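Side-chain contact in ribosome-inactivating protein 3 (Zea mays, PDB 2PQG), which belongs to the plant ribosome-inactivating protein family: residues Ile246-Lys249 / Asn250-Ala253. Sequence-based numbering, arbitrary orientation.
Sequences IKDK and NEAA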
# COMPACT_ATOMS: atom_id res chain seq x y z
N ILE A 246 -1.22 -11.51 -18.99
CA ILE A 246 -1.04 -12.74 -18.20
C ILE A 246 -1.89 -13.80 -18.88
O ILE A 246 -3.11 -13.62 -19.10
CB ILE A 246 -1.39 -12.52 -16.74
CG1 ILE A 246 -0.81 -11.17 -16.30
CG2 ILE A 246 -0.75 -13.65 -15.94
CD1 ILE A 246 -1.21 -10.80 -14.89
N LYS A 247 -1.26 -14.92 -19.22
CA LYS A 247 -1.93 -15.98 -19.95
C LYS A 247 -2.27 -17.16 -19.05
O LYS A 247 -3.39 -17.67 -19.07
CB LYS A 247 -1.07 -16.45 -21.13
CG LYS A 247 0.39 -16.01 -21.04
CD LYS A 247 1.21 -16.59 -22.18
CE LYS A 247 1.62 -15.52 -23.17
NZ LYS A 247 1.74 -16.06 -24.55
N ASP A 248 -1.29 -17.59 -18.26
CA ASP A 248 -1.37 -18.87 -17.56
C ASP A 248 -0.84 -18.74 -16.14
O ASP A 248 -0.09 -17.80 -15.83
CB ASP A 248 -0.65 -20.00 -18.32
CG ASP A 248 0.74 -19.64 -18.73
OD1 ASP A 248 1.42 -18.94 -17.95
OD2 ASP A 248 1.15 -20.06 -19.82
N LYS A 249 -1.22 -19.68 -15.27
CA LYS A 249 -0.82 -19.62 -13.88
C LYS A 249 0.68 -19.46 -13.69
O LYS A 249 1.12 -18.89 -12.70
CB LYS A 249 -1.31 -20.85 -13.09
CG LYS A 249 -0.49 -22.13 -13.26
CD LYS A 249 -0.51 -23.02 -11.99
CE LYS A 249 -1.92 -23.38 -11.50
NZ LYS A 249 -2.74 -24.16 -12.47
N ASN A 250 1.45 -19.93 -14.66
CA ASN A 250 2.90 -19.83 -14.60
C ASN A 250 3.42 -18.39 -14.62
O ASN A 250 4.33 -18.04 -13.85
CB ASN A 250 3.53 -20.62 -15.74
CG ASN A 250 3.54 -22.11 -15.47
OD1 ASN A 250 2.52 -22.70 -15.15
ND2 ASN A 250 4.71 -22.72 -15.60
N GLU A 251 2.85 -17.55 -15.49
CA GLU A 251 3.27 -16.15 -15.55
C GLU A 251 2.71 -15.46 -14.31
O GLU A 251 3.34 -14.58 -13.73
CB GLU A 251 2.72 -15.48 -16.81
CG GLU A 251 3.07 -16.19 -18.10
CD GLU A 251 2.93 -15.28 -19.32
OE1 GLU A 251 2.06 -14.37 -19.29
OE2 GLU A 251 3.67 -15.49 -20.31
N ALA A 252 1.51 -15.88 -13.91
CA ALA A 252 0.86 -15.32 -12.74
C ALA A 252 1.72 -15.54 -11.50
O ALA A 252 1.72 -14.72 -10.59
CB ALA A 252 -0.51 -15.96 -12.56
N ALA A 253 2.47 -16.64 -11.48
CA ALA A 253 3.33 -16.95 -10.34
C ALA A 253 4.53 -16.01 -10.29
O ALA A 253 5.20 -15.88 -9.26
CB ALA A 253 3.79 -18.40 -10.41
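D248 meets E251 because D248 CG sits between the backbone N and carbonyl carbon of D248 (chi1 50°), which turns OD1 toward E251 N, while E251 holds CG beside its backbone N (chi1 -55°) and extends from there back along the chain. D248 thereby acts as the N-cap of helix 249-252: D248 OD1 accepts from E251 N at 3.2 Å with an N-H...O angle of 153°, the donor lying nearly on the C-O axis. The carbonyl of the same residue starts the helical pattern, D248 O taking A252 N at 3.2 Å, and K249 O follows with A253 N at 2.9 Å. E251 reaches past the cap, and its OE1 receives only a weak bond from K247 N (3.4 Å); since the return bond uses K247 N instead of D248 N, this is not a classic capping box. The K247 chain crosses that carboxylate with its methylenes, CD lying 3.3 Å from E251 OE2, yet K247 NZ stays 4.7 Å from E251 OE2, too far for a salt bridge. I246 CG2 lies 4.1 Å from A252 CB. I246 also touches I255, A252 rests on I223 and W230 of helix 220-232, and K249 NZ bonds W230 O, so the short helix lies against that longer one.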